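PDB 2OBN: DUF1611 domain-containing protein from Anabaena variabilis, which is of unknown function but joins a Rossmann-like domain to a P-loop domain, and so may bind a nucleotide. Local coordinates for residues Leu257-Arg262 and Pro280-Leu285; Ile304-Ala309 and Lys317-His322. The protein carries 2 engineered substitutions. One frame throughout, in Å; residues are numbered along the deposited sequence.

Contact 1 of 2, residues Leu257-Arg262 and Pro280-Leu285; sequences LVLVHR and PEVIRL
Leu259 packs into helix 279-291 through its two methyls, and Val282 and Ile283 receive it. The contact is purely apolar. The CD2 methyl of Leu259 does most of the touching: it lies 3.9 Å from Val282 CG1 and 3.8 Å from Ile283 CG1, so it meets two successive residues of the helix. Its CD1 methyl adds a looser touch on Val282 CG1, at 4.1 Å. The CG1 of Val282 therefore faces the fork of the leucine. The two side chains cross at about a right angle. Ile283 comes in from the flank of the helix and offers CG1, a methylene in the middle of its chain. The first torsion of Val282 (179°) sets CG1 anti to the backbone N, and this is the branch that reaches the strand.

No hydrogen bond links the two segments. Polar groups at the end of the strand are held by other parts of the chain. His261 ND1 is hydrogen-bonded to Thr160 OG1, and Arg262 NH2 to Ala163 O. Both partners belong to the loop after strand 153-159. Val258 and Val260 pack on helix 166-179, which covers the other face of the sheet. Glu281 and Leu285 of helix 279-291 pack against Gly293 and Gly292 of the second subunit, respectively.

The contact is the strand-to-helix half of a beta-alpha-beta crossover, made of strand 256-262, helix 279-291 and strand 301-307. Such units build the parallel sheet of a P-loop domain, here with helices on both faces.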
loop_
_atom_site.group_PDB
_atom_site.type_symbol
_atom_site.label_atom_id
_atom_site.label_comp_id
_atom_site.label_asym_id
_atom_site.label_seq_id
_atom_site.Cartn_x
_atom_site.Cartn_y
_atom_site.Cartn_z
ATOM N N LEU B 257 5.362 4.084 19.486
ATOM C CA LEU B 257 5.973 4.615 18.282
ATOM C C LEU B 257 7.163 5.466 18.694
ATOM O O LEU B 257 7.140 6.082 19.756
ATOM C CB LEU B 257 4.990 5.504 17.511
ATOM C CG LEU B 257 3.698 4.836 17.011
ATOM C CD1 LEU B 257 2.734 5.870 16.430
ATOM C CD2 LEU B 257 3.975 3.729 16.001
ATOM N N VAL B 258 8.203 5.467 17.866
ATOM C CA VAL B 258 9.363 6.340 18.045
ATOM C C VAL B 258 9.462 7.134 16.746
ATOM O O VAL B 258 9.546 6.554 15.647
ATOM C CB VAL B 258 10.663 5.547 18.310
ATOM C CG1 VAL B 258 11.881 6.470 18.308
ATOM C CG2 VAL B 258 10.563 4.796 19.630
ATOM N N LEU B 259 9.385 8.453 16.855
ATOM C CA LEU B 259 9.420 9.319 15.687
ATOM C C LEU B 259 10.861 9.719 15.356
ATOM O O LEU B 259 11.554 10.260 16.196
ATOM C CB LEU B 259 8.550 10.569 15.926
ATOM C CG LEU B 259 8.484 11.636 14.815
ATOM C CD1 LEU B 259 8.015 11.042 13.493
ATOM C CD2 LEU B 259 7.583 12.789 15.221
ATOM N N VAL B 260 11.294 9.452 14.127
ATOM C CA VAL B 260 12.635 9.803 13.690
ATOM C C VAL B 260 12.547 11.095 12.862
ATOM O O VAL B 260 11.590 11.310 12.118
ATOM C CB VAL B 260 13.291 8.655 12.891
ATOM C CG1 VAL B 260 14.798 8.919 12.653
ATOM C CG2 VAL B 260 13.089 7.324 13.622
ATOM N N HIS B 261 13.537 11.968 13.025
ATOM C CA HIS B 261 13.563 13.230 12.317
ATOM C C HIS B 261 14.976 13.779 12.198
ATOM O O HIS B 261 15.758 13.680 13.130
ATOM C CB HIS B 261 12.652 14.213 13.036
ATOM C CG HIS B 261 12.750 15.623 12.540
ATOM N ND1 HIS B 261 12.236 16.033 11.327
ATOM C CD2 HIS B 261 13.263 16.729 13.124
ATOM C CE1 HIS B 261 12.440 17.330 11.184
ATOM N NE2 HIS B 261 13.071 17.772 12.259
ATOM N N ARG B 262 15.306 14.331 11.031
ATOM C CA ARG B 262 16.612 14.956 10.821
ATOM C C ARG B 262 16.528 16.402 11.276
ATOM O O ARG B 262 15.728 17.171 10.753
ATOM C CB ARG B 262 17.074 14.879 9.364
ATOM C CG ARG B 262 18.391 15.621 9.119
ATOM C CD ARG B 262 18.863 15.528 7.682
ATOM N NE ARG B 262 19.262 14.164 7.322
ATOM C CZ ARG B 262 18.646 13.357 6.459
ATOM N NH1 ARG B 262 17.577 13.729 5.754
ATOM N NH2 ARG B 262 19.150 12.151 6.269
ATOM N N PRO B 280 5.149 18.745 16.968
ATOM C CA PRO B 280 3.897 18.458 17.681
ATOM C C PRO B 280 2.759 18.067 16.726
ATOM O O PRO B 280 1.955 17.201 17.058
ATOM C CB PRO B 280 3.570 19.792 18.380
ATOM C CG PRO B 280 4.849 20.449 18.549
ATOM C CD PRO B 280 5.632 20.099 17.295
ATOM N N GLU B 281 2.705 18.706 15.555
ATOM C CA GLU B 281 1.694 18.360 14.542
ATOM C C GLU B 281 1.940 16.992 13.931
ATOM O O GLU B 281 0.991 16.265 13.660
ATOM C CB GLU B 281 1.600 19.434 13.433
ATOM C CG GLU B 281 0.927 20.720 13.893
ATOM C CD GLU B 281 -0.476 20.450 14.390
ATOM O OE1 GLU B 281 -1.279 19.862 13.630
ATOM O OE2 GLU B 281 -0.773 20.797 15.553
ATOM N N VAL B 282 3.207 16.653 13.707
ATOM C CA VAL B 282 3.561 15.355 13.142
ATOM C C VAL B 282 3.209 14.263 14.176
ATOM O O VAL B 282 2.712 13.194 13.816
ATOM C CB VAL B 282 5.076 15.282 12.726
ATOM C CG1 VAL B 282 5.421 13.912 12.166
ATOM C CG2 VAL B 282 5.441 16.376 11.708
ATOM N N ILE B 283 3.474 14.524 15.455
ATOM C CA ILE B 283 3.120 13.565 16.531
ATOM C C ILE B 283 1.613 13.296 16.569
ATOM O O ILE B 283 1.185 12.140 16.658
ATOM C CB ILE B 283 3.612 14.062 17.900
ATOM C CG1 ILE B 283 5.149 13.965 17.961
ATOM C CG2 ILE B 283 2.966 13.271 19.037
ATOM C CD1 ILE B 283 5.787 14.879 18.988
ATOM N N ARG B 284 0.821 14.359 16.495
ATOM C CA ARG B 284 -0.639 14.244 16.472
ATOM C C ARG B 284 -1.108 13.417 15.249
ATOM O O ARG B 284 -1.939 12.517 15.373
ATOM C CB ARG B 284 -1.264 15.641 16.461
ATOM C CG ARG B 284 -2.770 15.659 16.662
ATOM N N LEU B 285 -0.549 13.710 14.079
ATOM C CA LEU B 285 -0.872 12.956 12.868
ATOM C C LEU B 285 -0.673 11.441 13.084
ATOM O O LEU B 285 -1.630 10.657 12.953
ATOM C CB LEU B 285 -0.030 13.454 11.689
ATOM C CG LEU B 285 -0.028 12.640 10.387
ATOM C CD1 LEU B 285 -1.401 12.582 9.763
ATOM C CD2 LEU B 285 1.002 13.236 9.436
#

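Contact 2 of 2, residues Ile304-Ala309 and Lys317-His322; sequences IALNTA and KEAIAH
Leu306 lays its CD2 methyl over one face of the flat peptide group between Ala319 and Ile320, 3.5 Å from Ala319 C and 3.6 Å from Ile320 N. The carbonyl of this group, Ala319 O, is hydrogen-bonded to Thr323 OG1. The other flat group is the amide of Asn307, which is used at its two ends: OD1 takes a backbone N-H, and ND2 is hydrogen-bonded to Ile164 O.

This is strand-on-helix packing in a beta-alpha-beta unit of the P-loop domain, made of strand 301-307, helix 313-327 and strand 331-332. The same leucine methyl also meets side chains. Leu306 CD2 is 3.8 Å from Ala319 CB and 3.9 Å from Ile320 CG1. With chi1 at -163°, CG stands anti to the backbone N and the CD2 branch reaches the helix, while CD1 lies against His261 O of the next strand. The side chain of Ala319 is a single methyl, which probably helps CD2 come this close to the helix backbone.

Beyond the strand, Thr308 OG1 is hydrogen-bonded to Asp333 OD2 and Arg336 NH1. The chain turns here in an Asx turn: Ala309 N donates to Asn307 OD1 over 3.2 Å, with an N-H...O angle of 163°.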
loop_
_atom_site.group_PDB
_atom_site.type_symbol
_atom_site.label_atom_id
_atom_site.label_comp_id
_atom_site.label_asym_id
_atom_site.label_seq_id
_atom_site.Cartn_x
_atom_site.Cartn_y
_atom_site.Cartn_z
ATOM N N ILE B 304 11.500 11.033 20.533
ATOM C CA ILE B 304 11.978 11.417 19.241
ATOM C C ILE B 304 13.434 11.020 19.079
ATOM O O ILE B 304 14.254 11.315 19.939
ATOM C CB ILE B 304 11.760 12.948 19.049
ATOM C CG1 ILE B 304 10.249 13.228 19.000
ATOM C CG2 ILE B 304 12.444 13.449 17.759
ATOM C CD1 ILE B 304 9.868 14.650 19.040
ATOM N N ALA B 305 13.731 10.316 17.984
ATOM C CA ALA B 305 15.097 9.959 17.604
ATOM C C ALA B 305 15.581 11.012 16.582
ATOM O O ALA B 305 15.235 10.978 15.400
ATOM C CB ALA B 305 15.156 8.582 17.036
ATOM N N LEU B 306 16.397 11.941 17.057
ATOM C CA LEU B 306 16.862 13.050 16.248
ATOM C C LEU B 306 18.154 12.724 15.501
ATOM O O LEU B 306 19.171 12.421 16.122
ATOM C CB LEU B 306 17.060 14.266 17.162
ATOM C CG LEU B 306 17.152 15.642 16.520
ATOM C CD1 LEU B 306 15.854 16.045 15.801
ATOM C CD2 LEU B 306 17.497 16.666 17.604
ATOM N N ASN B 307 18.110 12.779 14.169
ATOM C CA ASN B 307 19.300 12.545 13.359
ATOM C C ASN B 307 20.036 13.884 13.280
ATOM O O ASN B 307 19.565 14.828 12.630
ATOM C CB ASN B 307 18.909 11.968 11.986
ATOM C CG ASN B 307 20.112 11.692 11.071
ATOM O OD1 ASN B 307 21.204 12.189 11.291
ATOM N ND2 ASN B 307 19.887 10.901 10.018
ATOM N N THR B 308 21.173 13.951 13.980
ATOM C CA THR B 308 22.015 15.143 14.050
ATOM C C THR B 308 23.385 14.946 13.404
ATOM O O THR B 308 24.266 15.767 13.598
ATOM C CB THR B 308 22.296 15.527 15.522
ATOM O OG1 THR B 308 23.123 14.521 16.136
ATOM C CG2 THR B 308 21.002 15.714 16.329
ATOM N N ALA B 309 23.557 13.893 12.606
ATOM C CA ALA B 309 24.876 13.553 12.035
ATOM C C ALA B 309 25.611 14.684 11.325
ATOM O O ALA B 309 26.848 14.747 11.342
ATOM C CB ALA B 309 24.750 12.340 11.106
ATOM N N LYS B 317 23.606 18.556 20.618
ATOM C CA LYS B 317 23.039 18.627 21.960
ATOM C C LYS B 317 22.007 19.746 22.069
ATOM O O LYS B 317 20.954 19.545 22.656
ATOM C CB LYS B 317 24.149 18.730 23.009
ATOM C CG LYS B 317 24.925 17.417 23.173
ATOM C CD LYS B 317 26.059 17.548 24.168
ATOM C CE LYS B 317 26.824 16.230 24.346
ATOM N NZ LYS B 317 27.970 16.407 25.304
ATOM N N GLU B 318 22.294 20.910 21.486
ATOM C CA GLU B 318 21.307 22.003 21.463
ATOM C C GLU B 318 20.043 21.579 20.711
ATOM O O GLU B 318 18.924 21.828 21.165
ATOM C CB GLU B 318 21.865 23.271 20.828
ATOM C CG GLU B 318 22.755 24.045 21.736
ATOM C CD GLU B 318 23.132 25.414 21.186
ATOM O OE1 GLU B 318 23.067 25.625 19.947
ATOM O OE2 GLU B 318 23.498 26.279 22.013
ATOM N N ALA B 319 20.222 20.942 19.564
ATOM C CA ALA B 319 19.075 20.491 18.769
ATOM C C ALA B 319 18.202 19.515 19.584
ATOM O O ALA B 319 16.980 19.611 19.572
ATOM C CB ALA B 319 19.545 19.870 17.464
ATOM N N ILE B 320 18.844 18.605 20.304
ATOM C CA ILE B 320 18.155 17.669 21.180
ATOM C C ILE B 320 17.387 18.420 22.267
ATOM O O ILE B 320 16.221 18.132 22.508
ATOM C CB ILE B 320 19.135 16.677 21.827
ATOM C CG1 ILE B 320 19.647 15.712 20.767
ATOM C CG2 ILE B 320 18.442 15.898 22.941
ATOM C CD1 ILE B 320 20.789 14.816 21.222
ATOM N N ALA B 321 18.046 19.386 22.902
ATOM C CA ALA B 321 17.422 20.204 23.940
ATOM C C ALA B 321 16.214 20.961 23.396
ATOM O O ALA B 321 15.180 21.050 24.059
ATOM C CB ALA B 321 18.445 21.185 24.549
ATOM N N HIS B 322 16.355 21.504 22.192
ATOM C CA HIS B 322 15.271 22.247 21.526
ATOM C C HIS B 322 14.078 21.349 21.209
ATOM O O HIS B 322 12.941 21.753 21.362
ATOM C CB HIS B 322 15.791 22.890 20.226
ATOM C CG HIS B 322 14.755 23.683 19.482
ATOM N ND1 HIS B 322 14.537 25.026 19.715
ATOM C CD2 HIS B 322 13.879 23.321 18.512
ATOM C CE1 HIS B 322 13.564 25.453 18.926
ATOM N NE2 HIS B 322 13.146 24.438 18.189
#

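Overall arrangement
From the N terminus, the Rossmann-like part comes first, and both contacts lie in the P-loop part that follows. Contact 1 closes a connection of 16 residues between strand 256-262 and helix 279-291. The chain then returns to the sheet as strand 301-307. Contact 2 closes a shorter connection, with five residues between strand 301-307 and helix 313-327. The contacts run in series, neither nested nor crossed, with centres about 13 Å apart. Their strands are parallel neighbours, tied by probable backbone hydrogen bonds such as Ala305 N with Leu259 O at 2.8 Å. Together they fix two successive helices on the same face of one sheet.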